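Local coordinates for SEC-C motif domain protein (Psychrobacter arcticus, PDB 2I9W) that is of unknown function but binds two zinc ions, each through four cysteines, and joins a SEC-C motif to an NTF2-like, cystatin-like domain, at residues Thr137-Lys142 / Cys168-Gly173; Ser111-Gln116 / Lys177-Met182. One frame throughout, in Å; residues are numbered along the deposited sequence.

Interaction 1: Thr137-Lys142 / Cys168-Gly173; sequences TFVKIK and CICGSG. With ZN (zinc ion), chain C.
Cys170 is the point at which a zinc-binding loop leans on a strand, and it illustrates how a metal ligand can double as a packing residue. Its side chain is directed at residues 137-142, where Val139 and Ile141, two positions apart on the strand, both turn toward it. Val139 offers one methyl: CG2, set anti to the backbone N (CG1 at chi1 66°), lies 4.1 Å from Cys170 SG and about as near to Cys170 CB, alongside the bond that joins them. Ile141 meets the backbone instead, with CD1 3.7 Å from Cys170 O and CG1 as near, so both carbons rest against the carbonyl oxygen, while CD1 approaches Cys170 CB at 4.3 Å. The contact is thus van der Waals packing, some 126 Å² in all, of strand hydrocarbon on a sulfur, a CB and a carbonyl oxygen. The loop is shaped by the metal as well: zinc is held by Cys168 SG at 2.3 Å and Cys170 SG at 2.4 Å, with Cys179 and Cys180 completing the site. A type I turn from Cys168 to Gly171, closed by a 3.0 Å bond from Gly171 N to Cys168 O, brings the two thiolates to one ion, and a weak bond from Ser172 N reaches Cys170 SG. Leu77 packs on Val139 and Ile141, and the strand runs between strands 114-125 and 149-153, while Phe138 faces helix 53-66.

Interaction 2: Ser111-Gln116 / Lys177-Met182; sequences SKRHAQ and KRCCGM. With ZN (zinc ion), chain C.
The SEC-C zinc site, here its Cys179-Cys180 half, meets the start of strand 114-125 in the NTF2-like domain through His114, a second-shell residue. Both sulfurs bind zinc, and the imidazole approaches them with its edge. His114 NE2 donates to Cys180 SG over 3.3 Å, with an N-H...S angle of 167° and the sulfur only 7° out of the ring plane, a nearly straight bond that would probably draw some negative charge from the thiolate. Beside it, CE1 of the same ring lies 3.9 Å from Cys179 SG. The far nitrogen fixes the ring's rotation: His114 ND1 shares a 2.8 Å hydrogen bond with Ser111 OG, which also accepts from Arg113 N in an ST turn. A leucine in place of His114 would probably leave Cys180 SG without its N-H partner and Ser111 OG without its hydrogen bond to ND1, with the zinc loop then likely to be held less firmly against the strand. Val139 and Tyr183 also meet this ring. Arg113 touches through its CD methylene; its CG stands between the backbone N and the carbonyl carbon (chi1 60°), and the chain runs on to place CD 3.7 Å from Cys179 SG.

How the interactions relate
Interactions 1 and 2 lie about 8 Å apart, centre to centre, and together set one zinc site against two neighbouring strands of the sheet. Along the chain they are nested: 111-116 comes first, then 137-142, then 168-173 and finally 177-182. Strands 114-125 and 128-142 pair antiparallel, with Phe138 N 2.9 Å from Ala115 O in a probable hydrogen bond, while the two loops share the zinc and touch where Ser172 OG packs near Cys179 SG. Residues 168-173 and 177-182 each bring two of the four cysteines, and together the two contacts join the C-terminal SEC-C motif to the NTF2-like domain.

Interaction 1: Thr137-Lys142 / Cys168-Gly173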
loop_
_atom_site.group_PDB
_atom_site.type_symbol
_atom_site.label_atom_id
_atom_site.label_comp_id
_atom_site.label_asym_id
_atom_site.label_seq_id
_atom_site.Cartn_x
_atom_site.Cartn_y
_atom_site.Cartn_z
ATOM N N THR A 137 0.416 1.536 8.432
ATOM C CA THR A 137 0.745 2.905 8.627
ATOM C C THR A 137 1.498 3.459 7.436
ATOM O O THR A 137 2.343 2.767 6.816
ATOM C CB THR A 137 1.584 3.154 9.902
ATOM O OG1 THR A 137 0.909 2.558 11.023
ATOM C CG2 THR A 137 1.738 4.673 10.123
ATOM N N PHE A 138 1.147 4.693 7.136
ATOM C CA PHE A 138 1.658 5.412 5.979
ATOM C C PHE A 138 2.173 6.779 6.408
ATOM O O PHE A 138 1.681 7.383 7.363
ATOM C CB PHE A 138 0.568 5.565 4.929
ATOM C CG PHE A 138 -0.042 4.253 4.487
ATOM C CD1 PHE A 138 -1.019 3.643 5.259
ATOM C CD2 PHE A 138 0.410 3.630 3.347
ATOM C CE1 PHE A 138 -1.569 2.458 4.890
ATOM C CE2 PHE A 138 -0.167 2.434 2.963
ATOM C CZ PHE A 138 -1.134 1.858 3.781
ATOM N N VAL A 139 3.164 7.279 5.661
ATOM C CA VAL A 139 3.740 8.602 5.917
ATOM C C VAL A 139 3.675 9.405 4.630
ATOM O O VAL A 139 3.899 8.867 3.543
ATOM C CB VAL A 139 5.186 8.549 6.488
ATOM C CG1 VAL A 139 6.183 7.976 5.484
ATOM C CG2 VAL A 139 5.618 9.942 6.990
ATOM N N LYS A 140 3.357 10.687 4.785
ATOM C CA LYS A 140 3.353 11.668 3.716
ATOM C C LYS A 140 4.716 12.366 3.681
ATOM O O LYS A 140 5.152 12.970 4.689
ATOM C CB LYS A 140 2.206 12.678 3.918
ATOM C CG LYS A 140 1.566 13.165 2.620
ATOM C CD LYS A 140 0.404 14.158 2.832
ATOM C CE LYS A 140 -0.571 14.136 1.625
ATOM N N ILE A 141 5.336 12.315 2.504
ATOM C CA ILE A 141 6.630 12.923 2.216
ATOM C C ILE A 141 6.553 13.866 1.016
ATOM O O ILE A 141 6.040 13.496 -0.037
ATOM C CB ILE A 141 7.698 11.876 1.906
ATOM C CG1 ILE A 141 7.879 10.890 3.078
ATOM C CG2 ILE A 141 9.015 12.585 1.556
ATOM C CD1 ILE A 141 8.736 9.651 2.639
ATOM N N LYS A 142 7.069 15.074 1.177
ATOM C CA LYS A 142 7.115 16.060 0.078
ATOM C C LYS A 142 8.099 15.666 -1.029
ATOM O O LYS A 142 9.118 15.011 -0.761
ATOM C CB LYS A 142 7.488 17.438 0.619
ATOM C CG LYS A 142 6.383 18.079 1.415
ATOM N N CYS A 168 14.316 11.312 11.526
ATOM C CA CYS A 168 13.524 10.208 11.061
ATOM C C CYS A 168 13.934 9.817 9.643
ATOM O O CYS A 168 14.302 10.671 8.824
ATOM C CB CYS A 168 12.037 10.546 11.076
ATOM S SG CYS A 168 11.064 9.098 10.892
ATOM N N ILE A 169 13.861 8.512 9.382
ATOM C CA ILE A 169 14.124 7.930 8.086
ATOM C C ILE A 169 13.198 8.440 6.981
ATOM O O ILE A 169 13.539 8.284 5.826
ATOM C CB ILE A 169 14.091 6.379 8.117
ATOM C CG1 ILE A 169 12.741 5.833 8.641
ATOM C CG2 ILE A 169 15.248 5.892 8.973
ATOM C CD1 ILE A 169 12.608 4.284 8.617
ATOM N N CYS A 170 12.059 9.025 7.335
ATOM C CA CYS A 170 11.166 9.636 6.323
ATOM C C CYS A 170 11.632 10.981 5.844
ATOM O O CYS A 170 11.134 11.485 4.840
ATOM C CB CYS A 170 9.734 9.782 6.830
ATOM S SG CYS A 170 9.452 11.087 7.970
ATOM N N GLY A 171 12.564 11.592 6.573
ATOM C CA GLY A 171 13.110 12.898 6.169
ATOM C C GLY A 171 12.371 14.101 6.747
ATOM O O GLY A 171 12.649 15.241 6.387
ATOM N N SER A 172 11.474 13.855 7.690
ATOM C CA SER A 172 10.714 14.942 8.351
ATOM C C SER A 172 11.532 15.952 9.141
ATOM O O SER A 172 11.051 17.075 9.403
ATOM C CB SER A 172 9.697 14.337 9.338
ATOM O OG SER A 172 10.348 13.724 10.449
ATOM N N GLY A 173 12.712 15.530 9.601
ATOM C CA GLY A 173 13.526 16.313 10.554
ATOM C C GLY A 173 13.199 16.055 12.023
ATOM O O GLY A 173 13.959 16.443 12.890
HETATM ZN ZN ZN C . 9.077 9.861 9.961
#

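Interaction 2: Ser111-Gln116 / Lys177-Met182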
loop_
_atom_site.group_PDB
_atom_site.type_symbol
_atom_site.label_atom_id
_atom_site.label_comp_id
_atom_site.label_asym_id
_atom_site.label_seq_id
_atom_site.Cartn_x
_atom_site.Cartn_y
_atom_site.Cartn_z
ATOM N N SER A 111 -1.425 11.411 12.611
ATOM C CA SER A 111 -0.578 12.532 13.075
ATOM C C SER A 111 -0.572 13.602 11.994
ATOM O O SER A 111 -1.242 13.453 10.979
ATOM C CB SER A 111 0.883 12.112 13.279
ATOM O OG SER A 111 1.505 12.026 12.008
ATOM N N LYS A 112 0.258 14.623 12.190
ATOM C CA LYS A 112 0.488 15.655 11.196
ATOM C C LYS A 112 0.931 15.083 9.872
ATOM O O LYS A 112 0.614 15.638 8.838
ATOM C CB LYS A 112 1.549 16.640 11.684
ATOM C CG LYS A 112 1.812 17.796 10.756
ATOM N N ARG A 113 1.658 13.976 9.896
ATOM C CA ARG A 113 2.185 13.413 8.645
ATOM C C ARG A 113 1.896 11.932 8.425
ATOM O O ARG A 113 2.399 11.335 7.435
ATOM C CB ARG A 113 3.674 13.699 8.549
ATOM C CG ARG A 113 4.493 13.115 9.657
ATOM C CD ARG A 113 5.927 13.753 9.727
ATOM N NE ARG A 113 6.055 15.204 9.485
ATOM C CZ ARG A 113 6.127 16.187 10.400
ATOM N NH1 ARG A 113 6.006 15.994 11.723
ATOM N NH2 ARG A 113 6.274 17.430 9.967
ATOM N N HIS A 114 1.114 11.315 9.310
ATOM C CA HIS A 114 0.778 9.892 9.163
ATOM C C HIS A 114 -0.703 9.585 9.084
ATOM O O HIS A 114 -1.548 10.343 9.563
ATOM C CB HIS A 114 1.284 9.093 10.335
ATOM C CG HIS A 114 2.748 9.151 10.498
ATOM N ND1 HIS A 114 3.353 10.103 11.283
ATOM C CD2 HIS A 114 3.734 8.377 10.000
ATOM C CE1 HIS A 114 4.658 9.927 11.239
ATOM N NE2 HIS A 114 4.916 8.872 10.495
ATOM N N ALA A 115 -0.984 8.427 8.493
ATOM C CA ALA A 115 -2.334 7.925 8.364
ATOM C C ALA A 115 -2.254 6.414 8.581
ATOM O O ALA A 115 -1.215 5.789 8.353
ATOM C CB ALA A 115 -2.895 8.272 6.982
ATOM N N GLN A 116 -3.368 5.849 8.996
ATOM C CA GLN A 116 -3.550 4.431 9.070
ATOM C C GLN A 116 -4.779 3.976 8.251
ATOM O O GLN A 116 -5.725 4.696 8.021
ATOM C CB GLN A 116 -3.656 3.965 10.526
ATOM C CG GLN A 116 -2.309 3.679 11.151
ATOM C CD GLN A 116 -2.323 3.335 12.623
ATOM O OE1 GLN A 116 -3.328 3.476 13.323
ATOM N NE2 GLN A 116 -1.158 2.925 13.124
ATOM N N LYS A 177 12.017 8.525 16.971
ATOM C CA LYS A 177 11.148 8.155 18.075
ATOM C C LYS A 177 9.886 9.039 18.260
ATOM O O LYS A 177 8.915 8.614 18.902
ATOM C CB LYS A 177 11.975 8.091 19.376
ATOM C CG LYS A 177 12.473 9.408 19.873
ATOM C CD LYS A 177 13.347 9.253 21.126
ATOM C CE LYS A 177 12.531 8.868 22.365
ATOM N NZ LYS A 177 13.432 8.668 23.559
ATOM N N ARG A 178 9.883 10.237 17.677
ATOM C CA ARG A 178 8.728 11.167 17.723
ATOM C C ARG A 178 8.065 11.257 16.346
ATOM O O ARG A 178 7.305 12.222 16.043
ATOM C CB ARG A 178 9.168 12.562 18.176
ATOM C CG ARG A 178 9.385 12.696 19.682
ATOM C CD ARG A 178 8.069 12.853 20.491
ATOM N NE ARG A 178 7.398 14.152 20.313
ATOM C CZ ARG A 178 6.254 14.496 20.914
ATOM N NH1 ARG A 178 5.637 13.650 21.743
ATOM N NH2 ARG A 178 5.698 15.683 20.678
ATOM N N CYS A 179 8.377 10.283 15.496
ATOM C CA CYS A 179 7.890 10.297 14.102
ATOM C C CYS A 179 7.520 8.892 13.656
ATOM O O CYS A 179 6.639 8.321 14.245
ATOM C CB CYS A 179 8.879 10.972 13.133
ATOM S SG CYS A 179 8.206 11.495 11.530
ATOM N N CYS A 180 8.191 8.319 12.657
ATOM C CA CYS A 180 7.773 7.003 12.135
ATOM C C CYS A 180 8.005 5.869 13.142
ATOM O O CYS A 180 7.319 4.847 13.103
ATOM C CB CYS A 180 8.444 6.739 10.786
ATOM S SG CYS A 180 7.876 7.874 9.468
ATOM N N GLY A 181 8.940 6.086 14.075
ATOM C CA GLY A 181 9.204 5.144 15.169
ATOM C C GLY A 181 8.074 5.011 16.185
ATOM O O GLY A 181 8.064 4.039 16.945
HETATM N N MSE A 182 7.141 5.972 16.219
HETATM C CA MSE A 182 5.906 5.840 16.982
HETATM C C MSE A 182 5.079 4.660 16.467
HETATM O O MSE A 182 4.281 4.064 17.206
HETATM C CB MSE A 182 5.023 7.090 16.876
HETATM C CG MSE A 182 5.517 8.378 17.511
HETATM SE SE MSE A 182 5.681 8.246 19.436
HETATM C CE MSE A 182 4.174 7.050 19.772
HETATM ZN ZN ZN C . 9.077 9.861 9.961
#